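Local coordinates for uncharacterized GST-like proteinprotein (Pseudomonas syringae pv. tomato, PDB 3IC8) that is of unknown function but has the two domains of the glutathione S-transferase family, and so possibly binds glutathione, at residues Asp61-Asp65 and Thr66-Ala70; Phe173-Gly176 and Ala177-Ala181; Ser224-Ser227 and Ser228-Ile232; Met277-Arg281 and Glu282-Leu286. One frame throughout, in Å; residues are numbered along the deposited sequence.

Contact 1. Residues Asp61-Asp65 and Thr66-Ala70; sequences DIYCD and TALMA
Asp65 ends the turn between strand 61-63 and helix 66-76, and its backbone O receives the N-H of Met69 at 3.1 Å; this is the first turn of the helix. Asp65 has a positive phi (93°), and the sharp change of direction it makes sets the helix off from the strand. Its side chain caps the helix: with CG anti to the backbone N (chi1 -164°), the carboxylate folds back over the helix start, and OD2 accepts a weak bond from Ala67 N at 3.2 Å. The same oxygen lies against the methyl of Ala67. The helix dipole probably adds to the hold on this negative N-cap. Deeper in, Leu68 points back at residues 63-64: its CB lies 3.7 Å from Cys64 O, and its CD2 meets the edge of the Tyr63 ring at CD1, 4.2 Å away, the two side chains crossing at about a right angle. In glutathione transferases a turn at this place, with an acidic and then a hydroxyl residue, commonly receives the gamma-glutamyl end of glutathione; Asp65-Thr66 is consistent with that plan. Around it, strand 61-63 runs between strands 55-58 and 296-300, His299 stacks on Tyr63, and Met69, a selenomethionine, packs against helix 16-25.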
loop_
_atom_site.group_PDB
_atom_site.type_symbol
_atom_site.label_atom_id
_atom_site.label_comp_id
_atom_site.label_asym_id
_atom_site.label_seq_id
_atom_site.Cartn_x
_atom_site.Cartn_y
_atom_site.Cartn_z
ATOM N N ASP A 61 15.204 -35.783 -6.898
ATOM C CA ASP A 61 14.427 -35.447 -8.069
ATOM C C ASP A 61 14.714 -34.023 -8.483
ATOM O O ASP A 61 14.622 -33.114 -7.703
ATOM C CB ASP A 61 12.939 -35.613 -7.816
ATOM C CG ASP A 61 12.525 -37.041 -7.701
ATOM O OD1 ASP A 61 12.435 -37.721 -8.707
ATOM O OD2 ASP A 61 12.268 -37.479 -6.595
ATOM N N ILE A 62 15.083 -33.862 -9.734
ATOM C CA ILE A 62 15.457 -32.597 -10.272
ATOM C C ILE A 62 14.470 -32.213 -11.337
ATOM O O ILE A 62 14.200 -32.977 -12.212
ATOM C CB ILE A 62 16.868 -32.669 -10.823
ATOM C CG1 ILE A 62 17.850 -32.588 -9.676
ATOM C CG2 ILE A 62 17.162 -31.516 -11.689
ATOM C CD1 ILE A 62 18.324 -33.862 -9.213
ATOM N N TYR A 63 13.923 -31.017 -11.239
ATOM C CA TYR A 63 12.924 -30.556 -12.176
ATOM C C TYR A 63 13.414 -29.382 -12.983
ATOM O O TYR A 63 13.794 -28.388 -12.451
ATOM C CB TYR A 63 11.659 -30.179 -11.432
ATOM C CG TYR A 63 11.029 -31.313 -10.700
ATOM C CD1 TYR A 63 9.976 -31.989 -11.229
ATOM C CD2 TYR A 63 11.500 -31.715 -9.487
ATOM C CE1 TYR A 63 9.418 -32.997 -10.581
ATOM C CE2 TYR A 63 10.946 -32.717 -8.849
ATOM C CZ TYR A 63 9.901 -33.362 -9.393
ATOM O OH TYR A 63 9.329 -34.392 -8.733
ATOM N N CYS A 64 13.374 -29.540 -14.291
ATOM C CA CYS A 64 13.917 -28.611 -15.251
ATOM C C CYS A 64 12.813 -27.926 -15.974
ATOM O O CYS A 64 11.884 -28.539 -16.373
ATOM C CB CYS A 64 14.729 -29.359 -16.289
ATOM S SG CYS A 64 16.132 -30.208 -15.700
ATOM N N ASP A 65 12.914 -26.627 -16.109
ATOM C CA ASP A 65 11.948 -25.864 -16.850
ATOM C C ASP A 65 10.888 -25.363 -15.923
ATOM O O ASP A 65 10.280 -26.125 -15.221
ATOM C CB ASP A 65 11.328 -26.688 -17.959
ATOM C CG ASP A 65 10.628 -25.839 -18.976
ATOM O OD1 ASP A 65 11.284 -25.279 -19.841
ATOM O OD2 ASP A 65 9.421 -25.706 -18.915
ATOM N N THR A 66 10.672 -24.068 -15.923
ATOM C CA THR A 66 9.719 -23.490 -15.008
ATOM C C THR A 66 8.316 -23.953 -15.252
ATOM O O THR A 66 7.530 -23.999 -14.365
ATOM C CB THR A 66 9.792 -21.974 -14.919
ATOM O OG1 THR A 66 9.304 -21.388 -16.116
ATOM C CG2 THR A 66 11.173 -21.576 -14.711
ATOM N N ALA A 67 7.989 -24.275 -16.474
ATOM C CA ALA A 67 6.651 -24.703 -16.741
ATOM C C ALA A 67 6.324 -25.995 -16.016
ATOM O O ALA A 67 5.252 -26.177 -15.535
ATOM C CB ALA A 67 6.463 -24.854 -18.190
ATOM N N LEU A 68 7.274 -26.897 -15.993
ATOM C CA LEU A 68 7.198 -28.126 -15.251
ATOM C C LEU A 68 7.188 -27.915 -13.760
ATOM O O LEU A 68 6.565 -28.630 -13.041
ATOM C CB LEU A 68 8.338 -29.042 -15.637
ATOM C CG LEU A 68 8.206 -30.466 -15.168
ATOM C CD1 LEU A 68 7.182 -31.155 -15.953
ATOM C CD2 LEU A 68 9.480 -31.164 -15.266
HETATM N N MSE A 69 7.928 -26.923 -13.323
HETATM C CA MSE A 69 8.090 -26.621 -11.935
HETATM C C MSE A 69 6.756 -26.268 -11.337
HETATM O O MSE A 69 6.469 -26.614 -10.224
HETATM C CB MSE A 69 9.060 -25.470 -11.785
HETATM C CG MSE A 69 9.410 -25.114 -10.393
HETATM SE SE MSE A 69 10.461 -23.509 -10.202
HETATM C CE MSE A 69 9.226 -22.420 -9.314
ATOM N N ALA A 70 5.937 -25.582 -12.105
ATOM C CA ALA A 70 4.630 -25.205 -11.656
ATOM C C ALA A 70 3.769 -26.396 -11.373
ATOM O O ALA A 70 3.076 -26.420 -10.408
ATOM C CB ALA A 70 3.975 -24.356 -12.671
#

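Contact 2. Residues Phe173-Gly176 and Ala177-Ala181; sequences FLFG and APSIA
Phe173 and Pro178 make the main contact here. The proline lies over one face of the phenyl ring, with Pro178 CB 3.8 Å from the ring centroid and only 6° off the ring normal, a CH-pi contact aimed almost at the centre. On the same ring, Pro178 CD reaches Phe173 CD1 at 3.7 Å, so the proline spans the ring from its middle to one side. With CG anti to the carbonyl carbon (chi1 -62°), the Phe173 ring lies alongside the returning chain at Ala177-Pro178. Phe175 serves the other end of the segment 177-181. The edge of its ring is turned to Ala181, CE1 lying 4.0 Å from the methyl CB, while Ser179 OG approaches CD1 obliquely at 3.6 Å. Leu174, the residue between the two aromatics in sequence, sends CD1 alongside the backbone of Ala181, 3.8 Å from its O. The fold-back starts with a type I turn from Phe173 to Gly176, closed by a weak bond from Gly176 N to Phe173 O, and Gly176 continues it at a positive phi. Past the turn, Asp182 accepts from the backbone N of both Ser179 and Leu174, consistent with the Ser-x-x-Asp capping box familiar at this helix in glutathione transferases. Phe173 also packs on Ser224 of the second subunit. The chemistry is thus divided: carbon surfaces press the loop onto the helix start, while much of the directional hold comes from the carboxylate of Asp182, which ties Leu174 and Ser179 to helix 180-193.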
loop_
_atom_site.group_PDB
_atom_site.type_symbol
_atom_site.label_atom_id
_atom_site.label_comp_id
_atom_site.label_asym_id
_atom_site.label_seq_id
_atom_site.Cartn_x
_atom_site.Cartn_y
_atom_site.Cartn_z
ATOM N N PHE A 173 -7.755 -10.703 -11.411
ATOM C CA PHE A 173 -6.748 -11.444 -12.116
ATOM C C PHE A 173 -7.227 -11.814 -13.503
ATOM O O PHE A 173 -8.341 -11.554 -13.850
ATOM C CB PHE A 173 -6.346 -12.669 -11.337
ATOM C CG PHE A 173 -5.759 -12.368 -10.024
ATOM C CD1 PHE A 173 -6.522 -12.381 -8.904
ATOM C CD2 PHE A 173 -4.451 -12.073 -9.899
ATOM C CE1 PHE A 173 -5.991 -12.108 -7.721
ATOM C CE2 PHE A 173 -3.933 -11.805 -8.702
ATOM C CZ PHE A 173 -4.704 -11.817 -7.614
ATOM N N LEU A 174 -6.348 -12.376 -14.303
ATOM C CA LEU A 174 -6.623 -12.632 -15.699
ATOM C C LEU A 174 -7.745 -13.623 -15.937
ATOM O O LEU A 174 -8.495 -13.490 -16.853
ATOM C CB LEU A 174 -5.361 -13.069 -16.436
ATOM C CG LEU A 174 -4.191 -12.109 -16.512
ATOM C CD1 LEU A 174 -3.075 -12.757 -17.150
ATOM C CD2 LEU A 174 -4.530 -10.920 -17.249
ATOM N N PHE A 175 -7.841 -14.616 -15.087
ATOM C CA PHE A 175 -8.857 -15.615 -15.209
ATOM C C PHE A 175 -9.817 -15.586 -14.058
ATOM O O PHE A 175 -10.350 -16.584 -13.716
ATOM C CB PHE A 175 -8.253 -16.982 -15.339
ATOM C CG PHE A 175 -7.735 -17.270 -16.677
ATOM C CD1 PHE A 175 -6.449 -16.989 -17.005
ATOM C CD2 PHE A 175 -8.529 -17.845 -17.620
ATOM C CE1 PHE A 175 -5.984 -17.262 -18.217
ATOM C CE2 PHE A 175 -8.047 -18.110 -18.833
ATOM C CZ PHE A 175 -6.781 -17.813 -19.130
ATOM N N GLY A 176 -10.050 -14.440 -13.459
ATOM C CA GLY A 176 -10.882 -14.419 -12.291
ATOM C C GLY A 176 -10.027 -14.633 -11.082
ATOM O O GLY A 176 -9.569 -13.722 -10.470
ATOM N N ALA A 177 -9.850 -15.883 -10.739
ATOM C CA ALA A 177 -8.882 -16.295 -9.783
ATOM C C ALA A 177 -7.505 -16.221 -10.389
ATOM O O ALA A 177 -7.345 -16.265 -11.567
ATOM C CB ALA A 177 -9.175 -17.669 -9.358
ATOM N N PRO A 178 -6.506 -16.139 -9.548
ATOM C CA PRO A 178 -5.134 -16.094 -9.988
ATOM C C PRO A 178 -4.677 -17.408 -10.590
ATOM O O PRO A 178 -5.192 -18.439 -10.308
ATOM C CB PRO A 178 -4.385 -15.785 -8.706
ATOM C CG PRO A 178 -5.256 -16.122 -7.665
ATOM C CD PRO A 178 -6.613 -15.967 -8.106
ATOM N N SER A 179 -3.692 -17.325 -11.441
ATOM C CA SER A 179 -3.224 -18.466 -12.169
ATOM C C SER A 179 -1.773 -18.300 -12.524
ATOM O O SER A 179 -1.220 -17.278 -12.326
ATOM C CB SER A 179 -4.067 -18.750 -13.407
ATOM O OG SER A 179 -4.459 -17.603 -14.084
ATOM N N ILE A 180 -1.182 -19.335 -13.078
ATOM C CA ILE A 180 0.184 -19.331 -13.519
ATOM C C ILE A 180 0.307 -18.303 -14.618
ATOM O O ILE A 180 1.335 -17.737 -14.822
ATOM C CB ILE A 180 0.638 -20.728 -13.956
ATOM C CG1 ILE A 180 2.084 -20.735 -14.397
ATOM C CG2 ILE A 180 -0.141 -21.213 -15.085
ATOM C CD1 ILE A 180 3.036 -20.371 -13.353
ATOM N N ALA A 181 -0.784 -18.061 -15.305
ATOM C CA ALA A 181 -0.828 -17.061 -16.337
ATOM C C ALA A 181 -0.582 -15.641 -15.855
ATOM O O ALA A 181 0.014 -14.889 -16.549
ATOM C CB ALA A 181 -2.091 -17.154 -17.113
#

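Contact 3. Residues Ser224-Ser227 and Ser228-Ile232; sequences SDLS and SAAAI
Ser227 and the residues after it turn the chain from strand 222-225 into helix 228-237, with Ser227 O accepting from Ala231 N at 3.2 Å. That is the first helical bond. The side chain of the same serine supplies the N-cap: OG takes the N-H of Ala230 at 3.0 Å, a fairly straight bond (154°), and the two bonds together make an ST motif. OG gets there by sitting between the backbone N and the carbonyl carbon (chi1 82°), and it also rests on the methyl of Ala230. Leu226 adds the apolar half. Its branches split over two successive helix residues, CD1 pressing closely on Ala230 CB at 3.4 Å and CD2 on Ala231 CB at 4.0 Å. Ser228 OG is hydrogen-bonded to Asp42 of helix 41-47, and Arg30 bonds the carbonyls of Ser224 and Asp225 from the adjoining strand. The combination is that of a surface helix start: a neutral hydroxyl satisfies an N-H of the first turn, which has no carbonyl of a preceding turn to bond, while leucine and alanine methyls close the side toward Ile5 and His7.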
loop_
_atom_site.group_PDB
_atom_site.type_symbol
_atom_site.label_atom_id
_atom_site.label_comp_id
_atom_site.label_asym_id
_atom_site.label_seq_id
_atom_site.Cartn_x
_atom_site.Cartn_y
_atom_site.Cartn_z
ATOM N N SER A 224 15.658 -19.945 3.162
ATOM C CA SER A 224 16.940 -20.027 3.841
ATOM C C SER A 224 18.000 -20.441 2.861
ATOM O O SER A 224 17.767 -21.288 2.058
ATOM C CB SER A 224 16.914 -21.054 4.944
ATOM O OG SER A 224 15.614 -21.407 5.283
ATOM N N ASP A 225 19.182 -19.864 2.948
ATOM C CA ASP A 225 20.269 -20.231 2.059
ATOM C C ASP A 225 20.706 -21.655 2.255
ATOM O O ASP A 225 20.726 -22.127 3.352
ATOM C CB ASP A 225 21.475 -19.363 2.308
ATOM C CG ASP A 225 21.237 -17.943 1.976
ATOM O OD1 ASP A 225 20.163 -17.619 1.465
ATOM O OD2 ASP A 225 22.133 -17.127 2.221
ATOM N N LEU A 226 21.046 -22.324 1.169
ATOM C CA LEU A 226 21.613 -23.633 1.219
ATOM C C LEU A 226 22.775 -23.663 0.285
ATOM O O LEU A 226 22.680 -23.211 -0.801
ATOM C CB LEU A 226 20.583 -24.664 0.821
ATOM C CG LEU A 226 21.054 -26.094 0.731
ATOM C CD1 LEU A 226 21.374 -26.587 2.053
ATOM C CD2 LEU A 226 20.076 -26.981 0.054
ATOM N N SER A 227 23.888 -24.204 0.717
ATOM C CA SER A 227 25.046 -24.282 -0.128
ATOM C C SER A 227 24.848 -25.295 -1.208
ATOM O O SER A 227 24.088 -26.202 -1.062
ATOM C CB SER A 227 26.281 -24.612 0.681
ATOM O OG SER A 227 26.390 -25.973 0.921
ATOM N N SER A 228 25.540 -25.125 -2.310
ATOM C CA SER A 228 25.435 -26.047 -3.417
ATOM C C SER A 228 25.910 -27.433 -3.079
ATOM O O SER A 228 25.385 -28.394 -3.547
ATOM C CB SER A 228 26.112 -25.506 -4.660
ATOM O OG SER A 228 27.496 -25.608 -4.598
ATOM N N ALA A 229 26.932 -27.512 -2.267
ATOM C CA ALA A 229 27.438 -28.766 -1.787
ATOM C C ALA A 229 26.448 -29.491 -0.908
ATOM O O ALA A 229 26.325 -30.682 -0.971
ATOM C CB ALA A 229 28.720 -28.551 -1.072
ATOM N N ALA A 230 25.756 -28.755 -0.072
ATOM C CA ALA A 230 24.774 -29.344 0.804
ATOM C C ALA A 230 23.660 -29.949 -0.005
ATOM O O ALA A 230 23.091 -30.934 0.345
ATOM C CB ALA A 230 24.261 -28.345 1.748
ATOM N N ALA A 231 23.344 -29.302 -1.094
ATOM C CA ALA A 231 22.331 -29.757 -2.000
ATOM C C ALA A 231 22.692 -31.054 -2.673
ATOM O O ALA A 231 21.868 -31.892 -2.861
ATOM C CB ALA A 231 22.055 -28.709 -2.989
ATOM N N ILE A 232 23.933 -31.213 -3.057
ATOM C CA ILE A 232 24.341 -32.474 -3.593
ATOM C C ILE A 232 24.196 -33.572 -2.554
ATOM O O ILE A 232 23.730 -34.638 -2.845
ATOM C CB ILE A 232 25.761 -32.420 -4.057
ATOM C CG1 ILE A 232 25.842 -31.572 -5.297
ATOM C CG2 ILE A 232 26.234 -33.759 -4.392
ATOM C CD1 ILE A 232 27.182 -31.257 -5.712
#

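Contact 4. Residues Met277-Arg281 and Glu282-Leu286; sequences MFTGR and EELIL
Met277, here selenomethionine, and Phe278 both face Ile285 across a beta hairpin, forming a classic bulge. Backbone bonds define it: Ile285 O accepts a nearly straight bond from Met277 N at 2.7 Å and a weak one from Phe278 N at 3.5 Å, while Ile285 N returns a bond to Phe278 O at 2.9 Å. Nearer the turn, Gly280 N gives Glu283 O a weak, bent bond (125°). Phe278 O also receives the CA-H of Leu284. Side-chain packing follows the two faces of the sheet. On one, Phe278 and Ile285 cross obliquely, CB to CG1 at 3.6 Å; with CG anti to the backbone N (chi1 174°), the phenyl ring runs toward the turn, and its CE2 comes within 4.2 Å of Glu283 CB. On the other, Leu284 CD2 rests against Thr279 OG1 at 3.6 Å. The polar ends find partners farther off: Thr279 OG1 bonds Asp250, Arg281 makes a salt bridge to Glu246, and Glu283 bonds His299. Strands 272-279 and 284-290 lie next to each other in the mixed sheet, strand 296-300 following beyond 284-290, with the loop around Pro244 and Glu246 packed on Phe278.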
loop_
_atom_site.group_PDB
_atom_site.type_symbol
_atom_site.label_atom_id
_atom_site.label_comp_id
_atom_site.label_asym_id
_atom_site.label_seq_id
_atom_site.Cartn_x
_atom_site.Cartn_y
_atom_site.Cartn_z
HETATM N N MSE A 277 12.916 -43.498 -17.472
HETATM C CA MSE A 277 12.146 -44.217 -16.498
HETATM C C MSE A 277 10.652 -44.062 -16.636
HETATM O O MSE A 277 9.915 -44.907 -16.215
HETATM C CB MSE A 277 12.614 -43.786 -15.123
HETATM C CG MSE A 277 14.099 -43.974 -14.959
HETATM SE SE MSE A 277 14.594 -45.774 -14.542
HETATM C CE MSE A 277 13.480 -45.906 -13.026
ATOM N N PHE A 278 10.216 -42.945 -17.190
ATOM C CA PHE A 278 8.813 -42.687 -17.357
ATOM C C PHE A 278 8.587 -41.763 -18.520
ATOM O O PHE A 278 9.314 -40.830 -18.706
ATOM C CB PHE A 278 8.279 -42.070 -16.081
ATOM C CG PHE A 278 6.864 -41.611 -16.156
ATOM C CD1 PHE A 278 5.846 -42.422 -15.756
ATOM C CD2 PHE A 278 6.554 -40.357 -16.587
ATOM C CE1 PHE A 278 4.588 -42.005 -15.807
ATOM C CE2 PHE A 278 5.285 -39.949 -16.630
ATOM C CZ PHE A 278 4.307 -40.773 -16.245
ATOM N N THR A 279 7.570 -42.052 -19.306
ATOM C CA THR A 279 7.112 -41.181 -20.355
ATOM C C THR A 279 5.643 -40.963 -20.124
ATOM O O THR A 279 4.909 -41.885 -19.913
ATOM C CB THR A 279 7.387 -41.753 -21.738
ATOM O OG1 THR A 279 6.919 -40.849 -22.722
ATOM C CG2 THR A 279 6.663 -43.007 -21.928
ATOM N N GLY A 280 5.230 -39.714 -20.138
ATOM C CA GLY A 280 3.900 -39.329 -19.731
ATOM C C GLY A 280 3.403 -38.155 -20.506
ATOM O O GLY A 280 4.100 -37.638 -21.320
ATOM N N ARG A 281 2.168 -37.775 -20.261
ATOM C CA ARG A 281 1.535 -36.672 -20.950
ATOM C C ARG A 281 2.210 -35.334 -20.696
ATOM O O ARG A 281 2.388 -34.538 -21.583
ATOM C CB ARG A 281 0.099 -36.576 -20.488
ATOM C CG ARG A 281 -0.820 -37.542 -21.110
ATOM C CD ARG A 281 -2.040 -37.732 -20.241
ATOM N NE ARG A 281 -2.860 -38.864 -20.644
ATOM C CZ ARG A 281 -2.527 -40.137 -20.482
ATOM N NH1 ARG A 281 -1.377 -40.469 -19.929
ATOM N NH2 ARG A 281 -3.351 -41.084 -20.876
ATOM N N GLU A 282 2.576 -35.116 -19.455
ATOM C CA GLU A 282 3.261 -33.941 -19.047
ATOM C C GLU A 282 4.732 -34.144 -18.797
ATOM O O GLU A 282 5.437 -33.191 -18.603
ATOM C CB GLU A 282 2.625 -33.445 -17.773
ATOM C CG GLU A 282 1.214 -33.023 -17.931
ATOM C CD GLU A 282 1.053 -31.699 -18.650
ATOM O OE1 GLU A 282 1.973 -30.898 -18.648
ATOM O OE2 GLU A 282 -0.006 -31.456 -19.222
ATOM N N GLU A 283 5.201 -35.376 -18.762
ATOM C CA GLU A 283 6.515 -35.629 -18.214
ATOM C C GLU A 283 7.374 -36.723 -18.816
ATOM O O GLU A 283 6.899 -37.739 -19.215
ATOM C CB GLU A 283 6.349 -35.928 -16.735
ATOM C CG GLU A 283 7.486 -35.550 -15.887
ATOM C CD GLU A 283 7.210 -35.813 -14.445
ATOM O OE1 GLU A 283 6.293 -36.564 -14.127
ATOM O OE2 GLU A 283 7.906 -35.262 -13.614
ATOM N N LEU A 284 8.666 -36.498 -18.823
ATOM C CA LEU A 284 9.633 -37.530 -19.057
ATOM C C LEU A 284 10.603 -37.602 -17.896
ATOM O O LEU A 284 11.095 -36.604 -17.454
ATOM C CB LEU A 284 10.399 -37.261 -20.330
ATOM C CG LEU A 284 9.618 -37.003 -21.593
ATOM C CD1 LEU A 284 10.359 -36.072 -22.432
ATOM C CD2 LEU A 284 9.436 -38.247 -22.290
ATOM N N ILE A 285 10.886 -38.796 -17.413
ATOM C CA ILE A 285 11.806 -38.967 -16.311
ATOM C C ILE A 285 13.038 -39.780 -16.662
ATOM O O ILE A 285 12.954 -40.838 -17.213
ATOM C CB ILE A 285 11.131 -39.614 -15.148
ATOM C CG1 ILE A 285 9.797 -38.964 -14.912
ATOM C CG2 ILE A 285 11.922 -39.420 -13.936
ATOM C CD1 ILE A 285 9.258 -39.254 -13.617
ATOM N N LEU A 286 14.177 -39.294 -16.274
ATOM C CA LEU A 286 15.335 -39.977 -16.668
ATOM C C LEU A 286 16.240 -40.192 -15.474
ATOM O O LEU A 286 16.355 -39.349 -14.622
ATOM C CB LEU A 286 15.925 -39.219 -17.839
ATOM C CG LEU A 286 17.368 -39.163 -18.196
ATOM C CD1 LEU A 286 17.540 -38.170 -19.284
ATOM C CD2 LEU A 286 18.063 -38.737 -16.965
#

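Contacts 1, 2 and 4 are partly buried, contact 1 being nearest the chain's centre; contact 3 is a surface contact. Contacts 1 and 3 are both strand-to-helix turns with an N-cap, an aspartate in the one and a serine in the other, 18 Å apart between centres on the same sheet. Contact 4, a hairpin on that sheet, depends mainly on backbone bonds. It meets contact 1 where Leu68 CD1 lies 3.8 Å from Glu282 O, and His299 joins them, bonded to both Asp61 and Glu283. Contact 2, in the C-terminal, helical part of the protein, relies on aromatic packing; through Ile180 it touches Ala70 of contact 1, in the N-terminal thioredoxin-like part. Contacts 2 and 3 lie on opposite sides of the chain's centre.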